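Local structure of LbaCas13a (C2c2) (Lachnospiraceae bacterium, 5W1H) at residues R1260-I1265 / I1364-Y1369; Q1294-V1299 / Y1337-T1342. The protein binds a mature CRISPR RNA and, as a Cas13a effector, probably cleaves RNA, with a preference for adenine, once guided to a target. All blocks are in the same frame, centred on the assembly; numbering follows the deposited sequence.

Both contacts lie in the C-terminal part of the chain, their centres about 19 Å apart and their nearest atoms about 5 Å apart without touching. Contact 1 joins the start of helix 1262-1273 to the end of helix 1357-1368, and the chain between them contains both halves of contact 2, where strand 1297-1310 begins beside strand 1336-1344. Helix 1357-1368 ties the two together: Leu1367 and Phe1368 belong to contact 1, while its Tyr1359, Leu1360 and Ile1363 pack on Val1297 of contact 2. This helix thus joins the helix junction of contact 1 to the sheet that meets the guide RNA at contact 2; the nearest atom of contact 1 is about 11 Å from the RNA.

Contact 1: residues R1260-I1265 / I1364-Y1369; sequences RSFLGI and IRLLFY
A helix N-terminus meets a helix C-terminus here: Ser1261, the N-cap of helix 1262-1273, and Leu1263 in its first turn lie against the last carbonyls of helix 1357-1368 and that of Tyr1369 just after it. The direct bond runs from Leu1263 N to Leu1367 O (3.1 Å), nearly straight at 164° and in the carbonyl plane, so a backbone N-H of the first turn serves an acceptor of the other helix. Ser1261 OG sits between its own backbone N and carbonyl carbon (chi1 57°), where it accepts from Gly1264 N at 2.9 Å and also donates to a water that bonds in turn to Phe1368 O. A second water accepts from Phe1262 N and donates to both Leu1366 O and Tyr1369 O, the latter at 2.7 Å. Ser1261 CA adds a C-H...O contact to Tyr1369 O at 3.2 Å.

Beside the polar links, Leu1263 extends CD1 over one face of the Phe1368 ring, 3.6 Å from its centroid and 15° off the normal, a CH-pi contact; the same methyl lies 3.9 Å from Leu1367 CB. On the other flank Leu1366 O approaches the Phe1262 ring in plane at CD2 (3.4 Å), and Leu1366 CD2 lies 4.3 Å from Phe1262 CD2, a loose apolar contact. Phe1262 and Leu1366 both continue onto Leu1118 of helix 1106-1145 and Phe1052 of helix 1050-1056, while Phe1368 rests on strand 1321-1330. With Gly1264 N capped by Ser1261 OG, this is a classic serine N-cap, set where one helix starts against another's end.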
ATOM      1  N   ARG A1260      -9.342 -13.309 -19.859  1.00 37.18           N
ATOM      2  CA  ARG A1260      -8.035 -12.737 -19.594  1.00 39.46           C
ATOM      3  C   ARG A1260      -7.475 -13.355 -18.324  1.00 34.98           C
ATOM      4  O   ARG A1260      -8.200 -13.964 -17.533  1.00 35.89           O
ATOM      5  CB  ARG A1260      -8.096 -11.211 -19.440  1.00 38.37           C
ATOM      6  CG  ARG A1260      -9.351 -10.573 -19.996  1.00 43.67           C
ATOM      7  CD  ARG A1260      -9.336  -9.080 -19.758  1.00 41.40           C
ATOM      8  NE  ARG A1260     -10.524  -8.420 -20.288  1.00 44.10           N
ATOM      9  CZ  ARG A1260     -10.658  -7.102 -20.390  1.00 45.78           C
ATOM     10  NH1 ARG A1260     -11.774  -6.582 -20.887  1.00 49.18           N
ATOM     11  NH2 ARG A1260      -9.672  -6.302 -20.002  1.00 40.94           N
ATOM     12  N   SER A1261      -6.175 -13.187 -18.139  1.00 29.63           N
ATOM     13  CA  SER A1261      -5.484 -13.659 -16.953  1.00 29.40           C
ATOM     14  C   SER A1261      -5.305 -12.515 -15.963  1.00 25.72           C
ATOM     15  O   SER A1261      -5.414 -11.338 -16.314  1.00 25.05           O
ATOM     16  CB  SER A1261      -4.121 -14.242 -17.323  1.00 28.19           C
ATOM     17  OG  SER A1261      -3.347 -13.279 -18.016  1.00 28.38           O
ATOM     18  N   PHE A1262      -5.033 -12.880 -14.707  1.00 25.09           N
ATOM     19  CA  PHE A1262      -4.625 -11.874 -13.735  1.00 24.90           C
ATOM     20  C   PHE A1262      -3.422 -11.088 -14.244  1.00 23.51           C
ATOM     21  O   PHE A1262      -3.381  -9.858 -14.132  1.00 21.66           O
ATOM     22  CB  PHE A1262      -4.314 -12.529 -12.387  1.00 23.70           C
ATOM     23  CG  PHE A1262      -5.523 -12.710 -11.500  1.00 26.06           C
ATOM     24  CD1 PHE A1262      -6.173 -11.609 -10.954  1.00 27.70           C
ATOM     25  CD2 PHE A1262      -5.997 -13.978 -11.197  1.00 25.16           C
ATOM     26  CE1 PHE A1262      -7.281 -11.770 -10.133  1.00 28.13           C
ATOM     27  CE2 PHE A1262      -7.103 -14.148 -10.375  1.00 31.45           C
ATOM     28  CZ  PHE A1262      -7.746 -13.042  -9.843  1.00 26.42           C
ATOM     29  N   LEU A1263      -2.438 -11.780 -14.827  1.00 24.76           N
ATOM     30  CA  LEU A1263      -1.286 -11.080 -15.387  1.00 25.62           C
ATOM     31  C   LEU A1263      -1.702 -10.133 -16.503  1.00 24.23           C
ATOM     32  O   LEU A1263      -1.113  -9.058 -16.663  1.00 24.01           O
ATOM     33  CB  LEU A1263      -0.253 -12.081 -15.902  1.00 26.03           C
ATOM     34  CG  LEU A1263       0.709 -12.592 -14.832  1.00 26.18           C
ATOM     35  CD1 LEU A1263       1.597 -13.671 -15.414  1.00 29.07           C
ATOM     36  CD2 LEU A1263       1.543 -11.445 -14.280  1.00 24.59           C
ATOM     37  N   GLY A1264      -2.712 -10.516 -17.286  1.00 25.00           N
ATOM     38  CA  GLY A1264      -3.181  -9.641 -18.348  1.00 26.33           C
ATOM     39  C   GLY A1264      -3.948  -8.441 -17.827  1.00 26.47           C
ATOM     40  O   GLY A1264      -3.875  -7.351 -18.399  1.00 24.59           O
ATOM     41  N   ILE A1265      -4.702  -8.623 -16.742  1.00 22.69           N
ATOM     42  CA  ILE A1265      -5.412  -7.497 -16.142  1.00 22.23           C
ATOM     43  C   ILE A1265      -4.420  -6.524 -15.520  1.00 23.28           C
ATOM     44  O   ILE A1265      -4.489  -5.312 -15.752  1.00 23.07           O
ATOM     45  CB  ILE A1265      -6.444  -7.996 -15.117  1.00 24.37           C
ATOM     46  CG1 ILE A1265      -7.535  -8.806 -15.832  1.00 29.68           C
ATOM     47  CG2 ILE A1265      -7.055  -6.820 -14.367  1.00 22.33           C
ATOM     48  CD1 ILE A1265      -8.275  -9.778 -14.939  1.00 29.30           C
ATOM     49  N   ILE A1364       1.291 -20.401 -10.723  1.00 26.05           N
ATOM     50  CA  ILE A1364       1.500 -20.039 -12.123  1.00 25.82           C
ATOM     51  C   ILE A1364       0.190 -20.120 -12.895  1.00 25.72           C
ATOM     52  O   ILE A1364      -0.148 -19.222 -13.676  1.00 26.74           O
ATOM     53  CB  ILE A1364       2.590 -20.924 -12.749  1.00 27.87           C
ATOM     54  CG1 ILE A1364       3.966 -20.488 -12.243  1.00 32.82           C
ATOM     55  CG2 ILE A1364       2.522 -20.856 -14.264  1.00 26.67           C
ATOM     56  CD1 ILE A1364       5.092 -21.402 -12.649  1.00 30.18           C
ATOM     57  N   ARG A1365      -0.576 -21.193 -12.679  1.00 22.89           N
ATOM     58  CA  ARG A1365      -1.872 -21.313 -13.343  1.00 29.00           C
ATOM     59  C   ARG A1365      -2.806 -20.184 -12.928  1.00 30.20           C
ATOM     60  O   ARG A1365      -3.548 -19.642 -13.756  1.00 27.58           O
ATOM     61  CB  ARG A1365      -2.498 -22.671 -13.028  1.00 32.36           C
ATOM     62  CG  ARG A1365      -1.695 -23.852 -13.548  1.00 33.16           C
ATOM     63  CD  ARG A1365      -2.612 -25.013 -13.890  1.00 43.92           C
ATOM     64  NE  ARG A1365      -2.695 -26.005 -12.828  1.00 39.54           N
ATOM     65  CZ  ARG A1365      -3.680 -26.891 -12.717  1.00 41.88           C
ATOM     66  NH1 ARG A1365      -4.677 -26.897 -13.594  1.00 39.18           N
ATOM     67  NH2 ARG A1365      -3.677 -27.765 -11.721  1.00 40.70           N
ATOM     68  N   LEU A1366      -2.777 -19.813 -11.648  1.00 26.77           N
ATOM     69  CA  LEU A1366      -3.573 -18.689 -11.171  1.00 29.35           C
ATOM     70  C   LEU A1366      -3.231 -17.410 -11.926  1.00 25.52           C
ATOM     71  O   LEU A1366      -4.125 -16.642 -12.306  1.00 26.61           O
ATOM     72  CB  LEU A1366      -3.351 -18.520  -9.666  1.00 29.39           C
ATOM     73  CG  LEU A1366      -3.985 -17.371  -8.891  1.00 33.83           C
ATOM     74  CD1 LEU A1366      -4.266 -17.826  -7.469  1.00 37.00           C
ATOM     75  CD2 LEU A1366      -3.052 -16.181  -8.881  1.00 28.23           C
ATOM     76  N   LEU A1367      -1.941 -17.169 -12.166  1.00 24.67           N
ATOM     77  CA  LEU A1367      -1.515 -15.934 -12.812  1.00 26.63           C
ATOM     78  C   LEU A1367      -1.749 -15.947 -14.317  1.00 25.20           C
ATOM     79  O   LEU A1367      -2.011 -14.891 -14.902  1.00 24.88           O
ATOM     80  CB  LEU A1367      -0.033 -15.679 -12.526  1.00 23.47           C
ATOM     81  CG  LEU A1367       0.367 -15.400 -11.075  1.00 27.08           C
ATOM     82  CD1 LEU A1367       1.882 -15.426 -10.930  1.00 25.94           C
ATOM     83  CD2 LEU A1367      -0.185 -14.064 -10.622  1.00 26.84           C
ATOM     84  N   PHE A1368      -1.664 -17.116 -14.959  1.00 26.38           N
ATOM     85  CA  PHE A1368      -1.628 -17.189 -16.417  1.00 27.21           C
ATOM     86  C   PHE A1368      -2.931 -17.649 -17.061  1.00 30.47           C
ATOM     87  O   PHE A1368      -3.168 -17.306 -18.226  1.00 30.76           O
ATOM     88  CB  PHE A1368      -0.503 -18.129 -16.874  1.00 28.57           C
ATOM     89  CG  PHE A1368       0.853 -17.473 -16.941  1.00 30.53           C
ATOM     90  CD1 PHE A1368       1.247 -16.785 -18.079  1.00 32.35           C
ATOM     91  CD2 PHE A1368       1.731 -17.550 -15.872  1.00 26.57           C
ATOM     92  CE1 PHE A1368       2.490 -16.186 -18.149  1.00 31.28           C
ATOM     93  CE2 PHE A1368       2.977 -16.950 -15.934  1.00 29.34           C
ATOM     94  CZ  PHE A1368       3.357 -16.266 -17.075  1.00 29.67           C
ATOM     95  N   TYR A1369      -3.763 -18.419 -16.357  1.00 27.96           N
ATOM     96  CA  TYR A1369      -4.975 -18.952 -16.967  1.00 29.13           C
ATOM     97  C   TYR A1369      -5.800 -17.821 -17.583  1.00 31.61           C
ATOM     98  O   TYR A1369      -6.017 -16.792 -16.933  1.00 28.11           O
ATOM     99  CB  TYR A1369      -5.816 -19.706 -15.933  1.00 28.85           C
ATOM    100  CG  TYR A1369      -6.926 -20.515 -16.561  1.00 30.73           C
ATOM    101  CD1 TYR A1369      -8.166 -19.945 -16.820  1.00 31.40           C
ATOM    102  CD2 TYR A1369      -6.721 -21.838 -16.925  1.00 34.09           C
ATOM    103  CE1 TYR A1369      -9.174 -20.675 -17.412  1.00 35.35           C
ATOM    104  CE2 TYR A1369      -7.725 -22.579 -17.515  1.00 36.40           C
ATOM    105  CZ  TYR A1369      -8.950 -21.991 -17.758  1.00 35.45           C
ATOM    106  OH  TYR A1369      -9.956 -22.719 -18.346  1.00 39.71           O
TER
HETATM  107  O   HOH W   1      -1.556 -14.605 -19.179  1.00 44.45           O
HETATM  108  O   HOH W   2      -5.645 -15.938 -14.427  1.00 23.53           O

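Contact 2: residues Q1294-V1299 / Y1337-T1342. With nucleotides of chain B.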
ATOM      1  N   GLN A1294       4.477 -12.198  -0.374  1.00 24.96           N
ATOM      2  CA  GLN A1294       3.851 -12.395   0.932  1.00 28.60           C
ATOM      3  C   GLN A1294       3.469 -13.850   1.150  1.00 30.99           C
ATOM      4  O   GLN A1294       3.383 -14.306   2.297  1.00 26.29           O
ATOM      5  CB  GLN A1294       2.618 -11.498   1.073  1.00 29.52           C
ATOM      6  CG  GLN A1294       2.939 -10.084   1.527  1.00 34.76           C
ATOM      7  CD  GLN A1294       1.791  -9.118   1.320  1.00 37.02           C
ATOM      8  OE1 GLN A1294       0.620  -9.501   1.354  1.00 34.55           O
ATOM      9  NE2 GLN A1294       2.123  -7.853   1.095  1.00 38.92           N
ATOM     10  N   HIS A1295       3.235 -14.590   0.067  1.00 24.17           N
ATOM     11  CA  HIS A1295       2.957 -16.016   0.124  1.00 25.68           C
ATOM     12  C   HIS A1295       4.176 -16.850  -0.254  1.00 25.85           C
ATOM     13  O   HIS A1295       4.033 -18.011  -0.655  1.00 25.22           O
ATOM     14  CB  HIS A1295       1.756 -16.338  -0.766  1.00 25.72           C
ATOM     15  CG  HIS A1295       0.522 -15.585  -0.377  1.00 28.95           C
ATOM     16  ND1 HIS A1295      -0.428 -16.102   0.476  1.00 31.17           N
ATOM     17  CD2 HIS A1295       0.105 -14.334  -0.688  1.00 28.04           C
ATOM     18  CE1 HIS A1295      -1.389 -15.213   0.654  1.00 29.99           C
ATOM     19  NE2 HIS A1295      -1.090 -14.131  -0.041  1.00 31.59           N
ATOM     20  N   PHE A1296       5.370 -16.261  -0.144  1.00 26.31           N
ATOM     21  CA  PHE A1296       6.653 -16.947  -0.285  1.00 24.99           C
ATOM     22  C   PHE A1296       6.904 -17.435  -1.708  1.00 30.29           C
ATOM     23  O   PHE A1296       7.635 -18.408  -1.916  1.00 29.44           O
ATOM     24  CB  PHE A1296       6.771 -18.097   0.718  1.00 31.49           C
ATOM     25  CG  PHE A1296       6.534 -17.671   2.138  1.00 31.17           C
ATOM     26  CD1 PHE A1296       7.450 -16.863   2.792  1.00 35.27           C
ATOM     27  CD2 PHE A1296       5.385 -18.054   2.812  1.00 34.87           C
ATOM     28  CE1 PHE A1296       7.231 -16.454   4.099  1.00 35.95           C
ATOM     29  CE2 PHE A1296       5.161 -17.652   4.118  1.00 34.71           C
ATOM     30  CZ  PHE A1296       6.086 -16.850   4.760  1.00 34.95           C
ATOM     31  N   VAL A1297       6.328 -16.752  -2.695  1.00 26.30           N
ATOM     32  CA  VAL A1297       6.569 -17.038  -4.105  1.00 28.12           C
ATOM     33  C   VAL A1297       7.345 -15.871  -4.701  1.00 25.53           C
ATOM     34  O   VAL A1297       6.880 -14.724  -4.670  1.00 26.33           O
ATOM     35  CB  VAL A1297       5.262 -17.272  -4.876  1.00 25.93           C
ATOM     36  CG1 VAL A1297       5.564 -17.519  -6.354  1.00 26.86           C
ATOM     37  CG2 VAL A1297       4.498 -18.438  -4.281  1.00 25.59           C
ATOM     38  N   ASN A1298       8.519 -16.164  -5.248  1.00 25.34           N
ATOM     39  CA  ASN A1298       9.354 -15.171  -5.906  1.00 27.17           C
ATOM     40  C   ASN A1298       9.180 -15.291  -7.413  1.00 29.68           C
ATOM     41  O   ASN A1298       9.349 -16.379  -7.974  1.00 30.83           O
ATOM     42  CB  ASN A1298      10.824 -15.364  -5.532  1.00 34.88           C
ATOM     43  CG  ASN A1298      11.513 -14.063  -5.194  1.00 38.43           C
ATOM     44  OD1 ASN A1298      11.695 -13.200  -6.053  1.00 43.82           O
ATOM     45  ND2 ASN A1298      11.913 -13.917  -3.937  1.00 34.53           N
ATOM     46  N   VAL A1299       8.838 -14.181  -8.064  1.00 30.17           N
ATOM     47  CA  VAL A1299       8.664 -14.166  -9.510  1.00 29.50           C
ATOM     48  C   VAL A1299       9.604 -13.131 -10.112  1.00 29.06           C
ATOM     49  O   VAL A1299       9.908 -12.101  -9.501  1.00 30.76           O
ATOM     50  CB  VAL A1299       7.199 -13.890  -9.924  1.00 30.35           C
ATOM     51  CG1 VAL A1299       6.258 -14.876  -9.247  1.00 25.98           C
ATOM     52  CG2 VAL A1299       6.801 -12.451  -9.616  1.00 29.06           C
ATOM     53  N   TYR A1337      10.373 -19.086  -8.239  1.00 32.24           N
ATOM     54  CA  TYR A1337      11.018 -19.940  -7.253  1.00 32.15           C
ATOM     55  C   TYR A1337      10.477 -19.615  -5.870  1.00 33.31           C
ATOM     56  O   TYR A1337      10.025 -18.498  -5.605  1.00 28.89           O
ATOM     57  CB  TYR A1337      12.547 -19.807  -7.280  1.00 33.27           C
ATOM     58  CG  TYR A1337      13.099 -18.435  -6.944  1.00 32.67           C
ATOM     59  CD1 TYR A1337      13.281 -17.477  -7.934  1.00 35.15           C
ATOM     60  CD2 TYR A1337      13.477 -18.113  -5.645  1.00 34.60           C
ATOM     61  CE1 TYR A1337      13.800 -16.229  -7.637  1.00 35.67           C
ATOM     62  CE2 TYR A1337      13.998 -16.867  -5.339  1.00 35.53           C
ATOM     63  CZ  TYR A1337      14.159 -15.931  -6.339  1.00 35.21           C
ATOM     64  OH  TYR A1337      14.675 -14.689  -6.041  1.00 38.48           O
ATOM     65  N   SER A1338      10.519 -20.613  -4.995  1.00 30.18           N
ATOM     66  CA  SER A1338      10.007 -20.460  -3.646  1.00 32.62           C
ATOM     67  C   SER A1338      11.036 -19.785  -2.751  1.00 30.04           C
ATOM     68  O   SER A1338      12.244 -19.983  -2.896  1.00 30.21           O
ATOM     69  CB  SER A1338       9.633 -21.821  -3.057  1.00 30.53           C
ATOM     70  OG  SER A1338       9.345 -21.715  -1.672  1.00 31.91           O
ATOM     71  N   GLU A1339      10.543 -18.968  -1.827  1.00 31.18           N
ATOM     72  CA  GLU A1339      11.374 -18.521  -0.723  1.00 31.17           C
ATOM     73  C   GLU A1339      11.800 -19.716   0.120  1.00 33.80           C
ATOM     74  O   GLU A1339      11.086 -20.717   0.225  1.00 29.52           O
ATOM     75  CB  GLU A1339      10.618 -17.516   0.145  1.00 34.34           C
ATOM     76  CG  GLU A1339      10.416 -16.165  -0.502  1.00 35.07           C
ATOM     77  CD  GLU A1339      11.720 -15.425  -0.711  1.00 40.81           C
ATOM     78  OE1 GLU A1339      12.273 -15.491  -1.829  1.00 42.33           O
ATOM     79  OE2 GLU A1339      12.197 -14.786   0.251  1.00 37.67           O
ATOM     80  N   GLN A1340      12.979 -19.607   0.720  1.00 33.33           N
ATOM     81  CA  GLN A1340      13.496 -20.634   1.612  1.00 33.98           C
ATOM     82  C   GLN A1340      13.156 -20.283   3.053  1.00 36.50           C
ATOM     83  O   GLN A1340      13.302 -19.131   3.473  1.00 37.10           O
ATOM     84  CB  GLN A1340      15.013 -20.781   1.464  1.00 39.58           C
ATOM     85  CG  GLN A1340      15.505 -20.862   0.028  1.00 41.28           C
ATOM     86  CD  GLN A1340      15.762 -22.283  -0.427  1.00 46.29           C
ATOM     87  OE1 GLN A1340      15.353 -23.241   0.230  1.00 48.50           O
ATOM     88  NE2 GLN A1340      16.454 -22.427  -1.552  1.00 50.03           N
ATOM     89  N   PHE A1341      12.694 -21.277   3.805  1.00 32.52           N
ATOM     90  CA  PHE A1341      12.516 -21.136   5.242  1.00 35.34           C
ATOM     91  C   PHE A1341      13.824 -21.456   5.955  1.00 39.88           C
ATOM     92  O   PHE A1341      14.541 -22.387   5.575  1.00 36.68           O
ATOM     93  CB  PHE A1341      11.407 -22.060   5.753  1.00 35.69           C
ATOM     94  CG  PHE A1341      10.020 -21.509   5.575  1.00 35.98           C
ATOM     95  CD1 PHE A1341       9.817 -20.157   5.345  1.00 35.74           C
ATOM     96  CD2 PHE A1341       8.915 -22.344   5.649  1.00 33.63           C
ATOM     97  CE1 PHE A1341       8.537 -19.648   5.187  1.00 38.75           C
ATOM     98  CE2 PHE A1341       7.633 -21.840   5.490  1.00 39.60           C
ATOM     99  CZ  PHE A1341       7.445 -20.490   5.261  1.00 34.87           C
ATOM    100  N   THR A1342      14.134 -20.672   6.987  1.00 40.46           N
ATOM    101  CA  THR A1342      15.294 -20.922   7.840  1.00 41.68           C
ATOM    102  C   THR A1342      14.819 -21.739   9.036  1.00 42.77           C
ATOM    103  O   THR A1342      14.216 -21.204   9.970  1.00 43.65           O
ATOM    104  CB  THR A1342      15.942 -19.613   8.280  1.00 46.77           C
ATOM    105  OG1 THR A1342      16.306 -18.847   7.125  1.00 49.88           O
ATOM    106  CG2 THR A1342      17.188 -19.888   9.112  1.00 45.41           C
TER
ATOM    107  P     C B  39       5.743 -18.316  11.442  1.00 36.21           P
ATOM    108  OP1   C B  39       4.723 -19.304  11.884  1.00 35.85           O
ATOM    109  OP2   C B  39       5.735 -16.952  12.027  1.00 38.49           O
ATOM    110  O5'   C B  39       7.200 -18.926  11.671  1.00 36.01           O
ATOM    111  C5'   C B  39       7.447 -20.318  11.517  1.00 37.93           C
ATOM    112  C4'   C B  39       8.798 -20.600  10.896  1.00 37.13           C
ATOM    113  O4'   C B  39       8.748 -20.350   9.467  1.00 39.57           O
ATOM    114  C3'   C B  39       9.973 -19.757  11.374  1.00 38.86           C
ATOM    115  O3'   C B  39      10.518 -20.195  12.607  1.00 35.68           O
ATOM    116  C2'   C B  39      10.955 -19.881  10.220  1.00 41.97           C
ATOM    117  O2'   C B  39      11.637 -21.125  10.280  1.00 41.96           O
ATOM    118  C1'   C B  39      10.012 -19.907   9.015  1.00 39.20           C
ATOM    119  N1    C B  39       9.858 -18.575   8.385  1.00 41.85           N
ATOM    120  C2    C B  39      10.929 -18.041   7.658  1.00 41.54           C
ATOM    121  O2    C B  39      11.980 -18.692   7.567  1.00 40.30           O
ATOM    122  N3    C B  39      10.797 -16.828   7.075  1.00 40.67           N
ATOM    123  C4    C B  39       9.650 -16.153   7.186  1.00 45.08           C
ATOM    124  N4    C B  39       9.564 -14.959   6.592  1.00 42.06           N
ATOM    125  C5    C B  39       8.540 -16.674   7.915  1.00 39.76           C
ATOM    126  C6    C B  39       8.686 -17.877   8.491  1.00 42.29           C
ATOM    127  P     C B  38       4.060 -22.519   6.600  1.00 40.65           P
ATOM    128  OP1   C B  38       4.451 -22.943   5.231  1.00 42.74           O
ATOM    129  OP2   C B  38       4.583 -23.251   7.784  1.00 37.51           O
ATOM    130  O5'   C B  38       4.458 -20.990   6.778  1.00 37.93           O
ATOM    131  C5'   C B  38       4.127 -20.303   7.974  1.00 39.19           C
ATOM    132  C4'   C B  38       4.404 -18.829   7.864  1.00 37.42           C
ATOM    133  O4'   C B  38       3.375 -18.194   7.066  1.00 39.87           O
ATOM    134  C3'   C B  38       4.393 -18.067   9.178  1.00 37.55           C
ATOM    135  O3'   C B  38       5.645 -18.163   9.841  1.00 34.40           O
ATOM    136  C2'   C B  38       4.036 -16.644   8.753  1.00 38.39           C
ATOM    137  O2'   C B  38       5.194 -15.942   8.328  1.00 38.10           O
ATOM    138  C1'   C B  38       3.138 -16.884   7.532  1.00 39.57           C
ATOM    139  N1    C B  38       1.689 -16.731   7.812  1.00 40.27           N
ATOM    140  C2    C B  38       1.148 -15.454   8.024  1.00 39.37           C
ATOM    141  O2    C B  38       1.898 -14.465   8.008  1.00 38.54           O
ATOM    142  N3    C B  38      -0.180 -15.324   8.259  1.00 35.27           N
ATOM    143  C4    C B  38      -0.967 -16.403   8.271  1.00 39.84           C
ATOM    144  N4    C B  38      -2.273 -16.232   8.506  1.00 35.51           N
ATOM    145  C5    C B  38      -0.448 -17.711   8.043  1.00 37.66           C
ATOM    146  C6    C B  38       0.869 -17.825   7.816  1.00 37.51           C
ATOM    147  P     U B  40      11.118 -19.126  13.648  1.00 34.23           P
ATOM    148  OP1   U B  40      11.691 -19.874  14.796  1.00 43.11           O
ATOM    149  OP2   U B  40      10.073 -18.092  13.868  1.00 39.71           O
ATOM    150  O5'   U B  40      12.321 -18.432  12.869  1.00 39.10           O
ATOM    151  C5'   U B  40      13.554 -19.109  12.668  1.00 42.93           C
ATOM    152  C4'   U B  40      14.445 -18.340  11.728  1.00 47.21           C
ATOM    153  O4'   U B  40      13.732 -18.087  10.488  1.00 46.33           O
ATOM    154  C3'   U B  40      14.871 -16.958  12.200  1.00 53.04           C
ATOM    155  O3'   U B  40      15.984 -16.993  13.080  1.00 55.25           O
ATOM    156  C2'   U B  40      15.155 -16.230  10.892  1.00 53.24           C
ATOM    157  O2'   U B  40      16.426 -16.600  10.381  1.00 53.42           O
ATOM    158  C1'   U B  40      14.079 -16.818   9.980  1.00 48.52           C
ATOM    159  N1    U B  40      12.858 -15.977   9.928  1.00 48.98           N
ATOM    160  C2    U B  40      12.879 -14.850   9.125  1.00 51.37           C
ATOM    161  O2    U B  40      13.853 -14.519   8.471  1.00 53.87           O
ATOM    162  N3    U B  40      11.718 -14.117   9.114  1.00 50.04           N
ATOM    163  C4    U B  40      10.556 -14.389   9.806  1.00 52.31           C
ATOM    164  O4    U B  40       9.591 -13.631   9.692  1.00 50.47           O
ATOM    165  C5    U B  40      10.609 -15.571  10.611  1.00 50.71           C
ATOM    166  C6    U B  40      11.728 -16.305  10.641  1.00 47.99           C
TER
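Asn1298 lies against the face of the Tyr1337 ring on the next strand, and the two residues form an antiparallel hydrogen-bonded pair, Asn1298 N to Tyr1337 O at 2.8 Å and Tyr1337 N to Asn1298 O at 2.9 Å. Asn1298 CB sits over the centre of the ring, 3.5 Å from its centroid, and the amide stacks on it with planes 5° apart. Tyr1337 CG lies between its backbone N and carbonyl carbon (chi1 62°), which lays the ring alongside Asn1298. Asn1298 ND2 donates to Glu1339 OE1 (2.7 Å), reaching it from above the carboxylate plane, while Glu1339 OE2 is held by Ala829 N.

Phe1296, at positive phi, is the C-prime residue of the Schellman motif ending helix 1284-1294. Its carbonyl accepts from Glu1339 N at 3.0 Å, and Phe1341 turns its edge onto the face of the Phe1296 ring, a T-shaped pair with centroids 4.9 Å apart and planes at 80°. The pair forms part of the surface on which C38 and C39 of chain B lie, beside Thr1342, whose backbone N donates to C39 O2 (3.0 Å) and whose O accepts from C39 O2'.

On the sheet face opposite Asn1298 and Tyr1337, Val1297 packs on Tyr1359, Leu1360 and Ile1363 of helix 1357-1368, and strand 1349-1353 continues the sheet beyond strand 1336-1344, with Phe1341 bonded through its backbone to Val1352.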